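Local structure of dermonecrotic toxin (Pasteurella multocida, 2EBF) at residues T391-G396 / N453-R458. The protein acts as a potent mitogen and induces bone resorption, a toxin associated with severe progressive atrophic rhinitis in pigs; this chain is its C-terminal region. Residues are numbered along the deposited sequence; the frame is centred on the assembly and turned at random.
Sequences TFIDNG and NNIKFR
Ile393, on the last turn of helix 389-394, makes every contact that this helix end has with residues 453-458, meeting Ile455 methylene to methyl and Asn453 by van der Waals contact with its CB and amide. Its CG1 sits 4.2 Å from CD1 of Ile455, the two branched chains meeting at a slant. One atom further out, Ile393 CD1 lies 3.9 Å from Asn453 CB, with the two side chains running roughly at right angles. An extended chain (chi2 176°) carries that methyl past Ile455 to the asparagine. Ile393 CD1 also rests over the face of the Asn453 amide, 3.9 Å from OD1.

No hydrogen bond spans the two segments; Asn453 ND2 bonds back to Ser449 O in the preceding helix 442-452.

Each segment carries a helix-ending turn. Gly396 and Asn454, each with positive phi, are the C' residues of Schellman motifs: Gly396 N bonds to Ile393 O at 3.0 Å, and Asn454 closes helix 442-452. Ile455, just ahead of strand 456-461, an outermost strand of the C2 region's mixed sheet, also packs on Ile400 of neighbouring strand 399-402.

With just 109 Å² buried, the contact joins the C-terminal end of helix 389-394 to the link between helix 442-452 and strand 456-461 through van der Waals packing and the burial of hydrocarbon, with no hydrogen bond to set direction.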
ATOM      1  N   THR A 391       6.806   8.717 -39.508  1.00 25.84           N
ATOM      2  CA  THR A 391       5.377   8.956 -39.556  1.00 25.67           C
ATOM      3  C   THR A 391       4.852   9.283 -38.161  1.00 25.58           C
ATOM      4  O   THR A 391       3.992  10.152 -38.007  1.00 25.98           O
ATOM      5  CB  THR A 391       4.645   7.742 -40.187  1.00 25.61           C
ATOM      6  OG1 THR A 391       5.257   7.441 -41.453  1.00 25.47           O
ATOM      7  CG2 THR A 391       3.161   8.040 -40.401  1.00 25.29           C
ATOM      8  N   PHE A 392       5.371   8.598 -37.149  1.00 25.13           N
ATOM      9  CA  PHE A 392       5.020   8.914 -35.766  1.00 26.53           C
ATOM     10  C   PHE A 392       5.455  10.341 -35.418  1.00 26.69           C
ATOM     11  O   PHE A 392       4.685  11.096 -34.827  1.00 27.21           O
ATOM     12  CB  PHE A 392       5.648   7.917 -34.780  1.00 25.86           C
ATOM     13  CG  PHE A 392       4.912   6.602 -34.683  1.00 27.40           C
ATOM     14  CD1 PHE A 392       3.881   6.430 -33.751  1.00 26.81           C
ATOM     15  CD2 PHE A 392       5.264   5.527 -35.502  1.00 28.09           C
ATOM     16  CE1 PHE A 392       3.189   5.209 -33.649  1.00 29.41           C
ATOM     17  CE2 PHE A 392       4.584   4.300 -35.406  1.00 27.39           C
ATOM     18  CZ  PHE A 392       3.552   4.143 -34.478  1.00 28.44           C
ATOM     19  N   ILE A 393       6.683  10.690 -35.794  1.00 27.44           N
ATOM     20  CA  ILE A 393       7.270  12.005 -35.508  1.00 28.54           C
ATOM     21  C   ILE A 393       6.471  13.119 -36.189  1.00 29.14           C
ATOM     22  O   ILE A 393       6.170  14.151 -35.578  1.00 29.40           O
ATOM     23  CB  ILE A 393       8.763  12.045 -35.930  1.00 28.18           C
ATOM     24  CG1 ILE A 393       9.583  11.069 -35.071  1.00 29.01           C
ATOM     25  CG2 ILE A 393       9.348  13.458 -35.836  1.00 28.83           C
ATOM     26  CD1 ILE A 393      11.048  10.962 -35.484  1.00 28.37           C
ATOM     27  N   ASP A 394       6.122  12.896 -37.453  1.00 29.70           N
ATOM     28  CA  ASP A 394       5.326  13.847 -38.222  1.00 30.60           C
ATOM     29  C   ASP A 394       3.945  14.120 -37.633  1.00 30.75           C
ATOM     30  O   ASP A 394       3.365  15.184 -37.869  1.00 31.00           O
ATOM     31  CB  ASP A 394       5.178  13.360 -39.660  1.00 30.50           C
ATOM     32  CG  ASP A 394       6.454  13.511 -40.461  1.00 32.06           C
ATOM     33  OD1 ASP A 394       7.431  14.112 -39.957  1.00 32.45           O
ATOM     34  OD2 ASP A 394       6.467  13.042 -41.619  1.00 33.06           O
ATOM     35  N   ASN A 395       3.416  13.157 -36.882  1.00 30.73           N
ATOM     36  CA  ASN A 395       2.126  13.324 -36.222  1.00 30.75           C
ATOM     37  C   ASN A 395       2.260  13.729 -34.754  1.00 30.90           C
ATOM     38  O   ASN A 395       1.309  13.622 -33.979  1.00 31.14           O
ATOM     39  CB  ASN A 395       1.274  12.063 -36.393  1.00 30.60           C
ATOM     40  CG  ASN A 395       0.781  11.902 -37.816  1.00 31.21           C
ATOM     41  OD1 ASN A 395       1.397  11.205 -38.633  1.00 31.97           O
ATOM     42  ND2 ASN A 395      -0.301  12.593 -38.141  1.00 29.57           N
ATOM     43  N   GLY A 396       3.452  14.191 -34.382  1.00 30.92           N
ATOM     44  CA  GLY A 396       3.664  14.803 -33.075  1.00 30.65           C
ATOM     45  C   GLY A 396       4.194  13.961 -31.924  1.00 30.26           C
ATOM     46  O   GLY A 396       4.197  14.431 -30.785  1.00 30.19           O
ATOM     47  N   ASN A 453      16.881  11.397 -33.087  1.00 37.66           N
ATOM     48  CA  ASN A 453      15.692  12.116 -33.522  1.00 37.72           C
ATOM     49  C   ASN A 453      15.173  13.142 -32.520  1.00 37.51           C
ATOM     50  O   ASN A 453      14.113  13.731 -32.726  1.00 37.57           O
ATOM     51  CB  ASN A 453      14.598  11.125 -33.934  1.00 37.87           C
ATOM     52  CG  ASN A 453      14.992  10.306 -35.145  1.00 38.59           C
ATOM     53  OD1 ASN A 453      14.862  10.759 -36.284  1.00 39.74           O
ATOM     54  ND2 ASN A 453      15.488   9.099 -34.909  1.00 38.34           N
ATOM     55  N   ASN A 454      15.943  13.367 -31.456  1.00 37.35           N
ATOM     56  CA  ASN A 454      15.568  14.277 -30.366  1.00 37.34           C
ATOM     57  C   ASN A 454      14.163  14.030 -29.800  1.00 36.92           C
ATOM     58  O   ASN A 454      13.372  14.959 -29.610  1.00 36.96           O
ATOM     59  CB  ASN A 454      15.759  15.742 -30.780  1.00 38.24           C
ATOM     60  CG  ASN A 454      17.179  16.039 -31.220  1.00 39.45           C
ATOM     61  OD1 ASN A 454      17.421  16.405 -32.374  1.00 43.34           O
ATOM     62  ND2 ASN A 454      18.132  15.876 -30.305  1.00 41.07           N
ATOM     63  N   ILE A 455      13.874  12.758 -29.545  1.00 35.71           N
ATOM     64  CA  ILE A 455      12.642  12.335 -28.888  1.00 35.07           C
ATOM     65  C   ILE A 455      13.017  11.943 -27.466  1.00 34.99           C
ATOM     66  O   ILE A 455      14.062  11.316 -27.243  1.00 34.73           O
ATOM     67  CB  ILE A 455      11.996  11.125 -29.627  1.00 34.76           C
ATOM     68  CG1 ILE A 455      11.699  11.466 -31.098  1.00 34.79           C
ATOM     69  CG2 ILE A 455      10.731  10.630 -28.912  1.00 34.59           C
ATOM     70  CD1 ILE A 455      10.671  12.598 -31.324  1.00 34.12           C
ATOM     71  N   LYS A 456      12.180  12.330 -26.506  1.00 34.71           N
ATOM     72  CA  LYS A 456      12.367  11.938 -25.103  1.00 34.54           C
ATOM     73  C   LYS A 456      12.302  10.427 -24.940  1.00 33.68           C
ATOM     74  O   LYS A 456      11.495   9.766 -25.592  1.00 34.21           O
ATOM     75  CB  LYS A 456      11.301  12.585 -24.221  1.00 34.70           C
ATOM     76  CG  LYS A 456      11.466  14.082 -24.066  1.00 36.72           C
ATOM     77  CD  LYS A 456      10.183  14.740 -23.580  1.00 39.27           C
ATOM     78  CE  LYS A 456       9.910  14.446 -22.113  1.00 41.48           C
ATOM     79  NZ  LYS A 456      11.029  14.853 -21.192  1.00 42.65           N
ATOM     80  N   PHE A 457      13.175   9.888 -24.090  1.00 33.04           N
ATOM     81  CA  PHE A 457      13.188   8.466 -23.767  1.00 32.41           C
ATOM     82  C   PHE A 457      13.036   8.289 -22.257  1.00 31.93           C
ATOM     83  O   PHE A 457      13.813   8.843 -21.472  1.00 31.54           O
ATOM     84  CB  PHE A 457      14.477   7.793 -24.252  1.00 32.57           C
ATOM     85  CG  PHE A 457      14.437   6.286 -24.190  1.00 33.27           C
ATOM     86  CD1 PHE A 457      14.017   5.546 -25.292  1.00 33.76           C
ATOM     87  CD2 PHE A 457      14.811   5.608 -23.031  1.00 32.80           C
ATOM     88  CE1 PHE A 457      13.978   4.164 -25.254  1.00 33.54           C
ATOM     89  CE2 PHE A 457      14.776   4.226 -22.983  1.00 34.17           C
ATOM     90  CZ  PHE A 457      14.352   3.498 -24.098  1.00 33.62           C
ATOM     91  N   ARG A 458      12.032   7.515 -21.861  1.00 30.94           N
ATOM     92  CA  ARG A 458      11.737   7.316 -20.449  1.00 30.86           C
ATOM     93  C   ARG A 458      11.705   5.837 -20.076  1.00 29.98           C
ATOM     94  O   ARG A 458      11.040   5.037 -20.734  1.00 30.07           O
ATOM     95  CB  ARG A 458      10.392   7.968 -20.110  1.00 30.40           C
ATOM     96  CG  ARG A 458       9.923   7.780 -18.673  1.00 31.25           C
ATOM     97  CD  ARG A 458       8.654   8.594 -18.420  1.00 31.36           C
ATOM     98  NE  ARG A 458       8.891  10.031 -18.614  1.00 32.15           N
ATOM     99  CZ  ARG A 458       9.430  10.835 -17.699  1.00 31.77           C
ATOM    100  NH1 ARG A 458       9.793  10.356 -16.517  1.00 31.00           N
ATOM    101  NH2 ARG A 458       9.615  12.126 -17.969  1.00 31.86           N
TER